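Protein HRI1 (Saccharomyces cerevisiae, PDB 3RBY) is of unknown function and non-essential, but interacts with the protein HRR25 and may interact with SEC72. Local coordinates at residues A[135-140]-A[173-177]; A[31-35]-A[168-172]. All blocks are in the same frame, centred on the assembly; numbering follows the deposited sequence.

Interaction 1: A[135-140]-A[173-177]; sequences PSREDL and IGRWI
W176 turns the edge of its indole to the carbonyl oxygens of P135 and R137. Its NE1 donates to R137 O at 2.9 Å. The N-H...O angle is 141°, and the oxygen lies 26° out of the ring plane. P135 O sits near that plane, at the same edge, 3.4 Å from CD1. With CG anti to the carbonyl carbon (chi1 -62°), the indole reaches toward the loop from the far end of a type II' turn, I173 to W176. The turn also presents R175 N to P135 O, 2.8 Å apart and nearly straight. R175 then runs alongside the loop, its CD 3.6 Å from E138 N, while NH1 gives S136 O a weak, bent bond. The guanidinium's stronger partner is D201, whose backbone N also holds E138 OE2. P135 adds an apolar touch, CB to I173 CG2 at 3.5 Å. Were W176 replaced by alanine, R137 O would probably lose its indole donor and a gap open beside P135 O and E138 O. With two sound bonds, to P135 O and R137 O, and a weak one to S136 O between them, the hairpin grips the loop here by its backbone oxygens, leaving side chains such as E138 to other partners.

Interaction 2: A[31-35]-A[168-172]; sequences GHYIS and GLVIV
I171 drives its CD1 methyl against the backbone of 31-35, reaching Y33 C at 3.4 Å and I34 N at 3.5 Å. This is the tight part of the contact: the methyl also meets the side chain of I34, whose CG2 lies 3.8 Å away, and the two side chains lie antiparallel, each extending past the other. A chi1 of -65° sets CG1 of I171 beside the backbone N, and the extended chi2 of 174° sends CD1 across to the other strand. The packing slackens around L169, whose CD1 is 4.1 Å from Y33 O and 4.5 Å from H32 CB. That looser side is buried too: V158 of strand 156-161 touches both L169 and H32, and the imidazole ND1 is hydrogen-bonded to N59 N. Strands 33-35 and 168-172 run almost perpendicular, at 94°, with their axes 7.6 Å apart at closest approach. This is orthogonal packing of two antiparallel beta sheets, and the backbones hydrogen-bond within their own sheets, I34 with S26 and L169 with F180. The join is therefore apolar here: van der Waals contact of aliphatic side chains with one another and with the 33-34 peptide backbone, H32 ND1 being paired outside it.

Overall arrangement
Both contacts use neighbouring strands of the seven-stranded sheet, 166-173 and 176-183, joined by the turn of interaction 1; their centres lie about 14 Å apart. The two strands meet where I177 packs on V170 and V172, beside the two contacts, with I177 CG2 3.6 Å from V170 CG1. Interaction 2 is core: its centre lies about 6 Å from the chain centre, and all five touching residues are buried; strand 33-38 of the ten-stranded sheet meets strand 166-173 there by apolar packing. Interaction 1, about 14 Å from the chain centre to its own, is only partly buried and relies on N-H to carbonyl bonds. Its loop also faces the second subunit, where R137 and D139 pair with D139 and R137 of that chain.

Interaction 1: A[135-140]-A[173-177]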
loop_
_atom_site.group_PDB
_atom_site.type_symbol
_atom_site.label_atom_id
_atom_site.label_comp_id
_atom_site.label_asym_id
_atom_site.label_seq_id
_atom_site.Cartn_x
_atom_site.Cartn_y
_atom_site.Cartn_z
ATOM N N PRO A 135 10.485 4.987 -7.175
ATOM C CA PRO A 135 11.760 4.259 -7.264
ATOM C C PRO A 135 12.958 5.115 -6.925
ATOM O O PRO A 135 14.044 4.581 -6.705
ATOM C CB PRO A 135 11.823 3.817 -8.739
ATOM C CG PRO A 135 10.873 4.707 -9.460
ATOM C CD PRO A 135 9.781 5.027 -8.470
ATOM N N SER A 136 12.769 6.425 -6.889
ATOM C CA SER A 136 13.876 7.316 -6.575
ATOM C C SER A 136 14.090 7.487 -5.068
ATOM O O SER A 136 14.999 8.210 -4.669
ATOM C CB SER A 136 13.707 8.665 -7.263
ATOM O OG SER A 136 12.504 9.300 -6.869
ATOM N N ARG A 137 13.278 6.809 -4.244
ATOM C CA ARG A 137 13.443 6.822 -2.779
ATOM C C ARG A 137 14.030 5.517 -2.266
ATOM O O ARG A 137 13.782 4.453 -2.849
ATOM C CB ARG A 137 12.094 7.021 -2.092
ATOM C CG ARG A 137 11.248 8.054 -2.786
ATOM C CD ARG A 137 11.918 9.397 -2.685
ATOM N NE ARG A 137 11.378 10.154 -1.564
ATOM C CZ ARG A 137 10.611 11.236 -1.703
ATOM N NH1 ARG A 137 10.146 11.851 -0.623
ATOM N NH2 ARG A 137 10.317 11.712 -2.919
ATOM N N GLU A 138 14.780 5.582 -1.164
ATOM C CA GLU A 138 15.279 4.353 -0.533
ATOM C C GLU A 138 14.226 3.655 0.345
ATOM O O GLU A 138 14.353 2.468 0.655
ATOM C CB GLU A 138 16.575 4.600 0.240
ATOM C CG GLU A 138 16.406 5.137 1.658
ATOM C CD GLU A 138 17.751 5.373 2.343
ATOM O OE1 GLU A 138 17.770 5.563 3.576
ATOM O OE2 GLU A 138 18.792 5.375 1.642
ATOM N N ASP A 139 13.183 4.384 0.727
ATOM C CA ASP A 139 12.028 3.779 1.387
ATOM C C ASP A 139 10.926 3.451 0.367
ATOM O O ASP A 139 10.958 3.902 -0.781
ATOM C CB ASP A 139 11.483 4.742 2.441
ATOM C CG ASP A 139 12.436 4.938 3.594
ATOM O OD1 ASP A 139 12.793 3.929 4.250
ATOM O OD2 ASP A 139 12.833 6.094 3.833
ATOM N N LEU A 140 9.937 2.686 0.813
ATOM C CA LEU A 140 8.775 2.376 -0.007
ATOM C C LEU A 140 7.711 3.452 0.175
ATOM O O LEU A 140 6.888 3.372 1.085
ATOM C CB LEU A 140 8.202 1.011 0.376
ATOM C CG LEU A 140 8.573 -0.176 -0.513
ATOM C CD1 LEU A 140 10.058 -0.168 -0.833
ATOM C CD2 LEU A 140 8.173 -1.482 0.154
ATOM N N ILE A 173 15.762 0.432 -11.702
ATOM C CA ILE A 173 14.838 1.562 -11.685
ATOM C C ILE A 173 15.078 2.468 -10.476
ATOM O O ILE A 173 14.829 2.085 -9.308
ATOM C CB ILE A 173 13.379 1.104 -11.703
ATOM C CG1 ILE A 173 13.165 0.109 -12.853
ATOM C CG2 ILE A 173 12.446 2.320 -11.827
ATOM C CD1 ILE A 173 11.745 -0.414 -12.940
ATOM N N GLY A 174 15.544 3.680 -10.759
ATOM C CA GLY A 174 15.956 4.577 -9.698
ATOM C C GLY A 174 16.946 3.885 -8.779
ATOM O O GLY A 174 18.013 3.423 -9.239
ATOM N N ARG A 175 16.593 3.788 -7.494
ATOM C CA ARG A 175 17.477 3.177 -6.509
ATOM C C ARG A 175 17.321 1.665 -6.404
ATOM O O ARG A 175 18.128 0.997 -5.748
ATOM C CB ARG A 175 17.261 3.811 -5.140
ATOM C CG ARG A 175 17.691 5.278 -5.049
ATOM C CD ARG A 175 17.403 5.778 -3.643
ATOM N NE ARG A 175 18.468 6.622 -3.110
ATOM C CZ ARG A 175 18.690 7.857 -3.531
ATOM N NH1 ARG A 175 17.934 8.369 -4.498
ATOM N NH2 ARG A 175 19.672 8.570 -2.999
ATOM N N TRP A 176 16.304 1.119 -7.063
ATOM C CA TRP A 176 15.943 -0.294 -6.866
ATOM C C TRP A 176 16.354 -1.219 -8.017
ATOM O O TRP A 176 15.901 -1.062 -9.157
ATOM C CB TRP A 176 14.441 -0.435 -6.626
ATOM C CG TRP A 176 13.946 0.252 -5.393
ATOM C CD1 TRP A 176 13.668 1.581 -5.253
ATOM C CD2 TRP A 176 13.637 -0.361 -4.120
ATOM N NE1 TRP A 176 13.223 1.839 -3.974
ATOM C CE2 TRP A 176 13.193 0.668 -3.258
ATOM C CE3 TRP A 176 13.711 -1.669 -3.628
ATOM C CZ2 TRP A 176 12.810 0.424 -1.917
ATOM C CZ3 TRP A 176 13.326 -1.917 -2.295
ATOM C CH2 TRP A 176 12.883 -0.876 -1.460
ATOM N N ILE A 177 17.186 -2.206 -7.694
ATOM C CA ILE A 177 17.688 -3.136 -8.687
ATOM C C ILE A 177 17.173 -4.543 -8.405
ATOM O O ILE A 177 17.317 -5.046 -7.288
ATOM C CB ILE A 177 19.231 -3.176 -8.683
ATOM C CG1 ILE A 177 19.815 -1.833 -9.155
ATOM C CG2 ILE A 177 19.747 -4.312 -9.552
ATOM C CD1 ILE A 177 20.267 -0.922 -8.024
#

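Interaction 2: A[31-35]-A[168-172]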
loop_
_atom_site.group_PDB
_atom_site.type_symbol
_atom_site.label_atom_id
_atom_site.label_comp_id
_atom_site.label_asym_id
_atom_site.label_seq_id
_atom_site.Cartn_x
_atom_site.Cartn_y
_atom_site.Cartn_z
ATOM N N GLY A 31 10.178 -1.412 -21.391
ATOM C CA GLY A 31 9.172 -2.459 -21.218
ATOM C C GLY A 31 9.662 -3.819 -20.721
ATOM O O GLY A 31 8.864 -4.757 -20.600
ATOM N N HIS A 32 10.962 -3.943 -20.442
ATOM C CA HIS A 32 11.508 -5.174 -19.863
ATOM C C HIS A 32 11.018 -5.294 -18.402
ATOM O O HIS A 32 10.855 -4.276 -17.707
ATOM C CB HIS A 32 13.037 -5.160 -19.931
ATOM C CG HIS A 32 13.573 -4.735 -21.259
ATOM N ND1 HIS A 32 13.238 -5.378 -22.436
ATOM C CD2 HIS A 32 14.389 -3.710 -21.614
ATOM C CE1 HIS A 32 13.835 -4.779 -23.448
ATOM N NE2 HIS A 32 14.542 -3.764 -22.978
ATOM N N TYR A 33 10.769 -6.522 -17.944
ATOM C CA TYR A 33 10.149 -6.722 -16.633
ATOM C C TYR A 33 10.737 -7.906 -15.849
ATOM O O TYR A 33 11.119 -8.928 -16.439
ATOM C CB TYR A 33 8.634 -6.913 -16.798
ATOM C CG TYR A 33 8.279 -8.181 -17.541
ATOM C CD1 TYR A 33 8.094 -9.376 -16.859
ATOM C CD2 TYR A 33 8.141 -8.190 -18.933
ATOM C CE1 TYR A 33 7.773 -10.546 -17.528
ATOM C CE2 TYR A 33 7.818 -9.365 -19.617
ATOM C CZ TYR A 33 7.640 -10.537 -18.904
ATOM O OH TYR A 33 7.323 -11.708 -19.562
ATOM N N ILE A 34 10.801 -7.751 -14.523
ATOM C CA ILE A 34 11.133 -8.841 -13.597
ATOM C C ILE A 34 10.244 -8.731 -12.355
ATOM O O ILE A 34 9.869 -7.627 -11.944
ATOM C CB ILE A 34 12.610 -8.791 -13.173
ATOM C CG1 ILE A 34 12.968 -9.975 -12.272
ATOM C CG2 ILE A 34 12.909 -7.494 -12.465
ATOM C CD1 ILE A 34 14.460 -10.228 -12.203
ATOM N N SER A 35 9.893 -9.868 -11.768
ATOM C CA SER A 35 9.097 -9.876 -10.551
ATOM C C SER A 35 9.655 -10.913 -9.573
ATOM O O SER A 35 9.586 -12.115 -9.843
ATOM C CB SER A 35 7.620 -10.159 -10.869
ATOM O OG SER A 35 6.794 -9.984 -9.727
ATOM N N GLY A 168 19.911 -14.339 -18.148
ATOM C CA GLY A 168 20.018 -13.344 -17.097
ATOM C C GLY A 168 19.545 -11.952 -17.477
ATOM O O GLY A 168 19.767 -11.492 -18.603
ATOM N N LEU A 169 18.905 -11.271 -16.522
ATOM C CA LEU A 169 18.373 -9.926 -16.730
ATOM C C LEU A 169 18.527 -9.153 -15.428
ATOM O O LEU A 169 18.139 -9.639 -14.360
ATOM C CB LEU A 169 16.882 -10.019 -17.053
ATOM C CG LEU A 169 16.237 -9.294 -18.236
ATOM C CD1 LEU A 169 14.959 -8.617 -17.802
ATOM C CD2 LEU A 169 17.181 -8.312 -18.902
ATOM N N VAL A 170 19.083 -7.953 -15.502
ATOM C CA VAL A 170 19.078 -7.056 -14.353
ATOM C C VAL A 170 18.351 -5.775 -14.754
ATOM O O VAL A 170 18.628 -5.200 -15.811
ATOM C CB VAL A 170 20.505 -6.771 -13.844
ATOM C CG1 VAL A 170 20.490 -5.708 -12.743
ATOM C CG2 VAL A 170 21.111 -8.046 -13.310
ATOM N N ILE A 171 17.385 -5.361 -13.938
ATOM C CA ILE A 171 16.586 -4.169 -14.232
ATOM C C ILE A 171 16.767 -3.138 -13.129
ATOM O O ILE A 171 16.448 -3.402 -11.955
ATOM C CB ILE A 171 15.085 -4.515 -14.417
ATOM C CG1 ILE A 171 14.904 -5.396 -15.654
ATOM C CG2 ILE A 171 14.251 -3.236 -14.532
ATOM C CD1 ILE A 171 13.504 -5.911 -15.846
ATOM N N VAL A 172 17.302 -1.976 -13.516
ATOM C CA VAL A 172 17.614 -0.896 -12.589
ATOM C C VAL A 172 16.587 0.242 -12.729
ATOM O O VAL A 172 16.552 0.946 -13.752
ATOM C CB VAL A 172 19.058 -0.342 -12.839
ATOM C CG1 VAL A 172 19.422 0.753 -11.835
ATOM C CG2 VAL A 172 20.089 -1.454 -12.767
#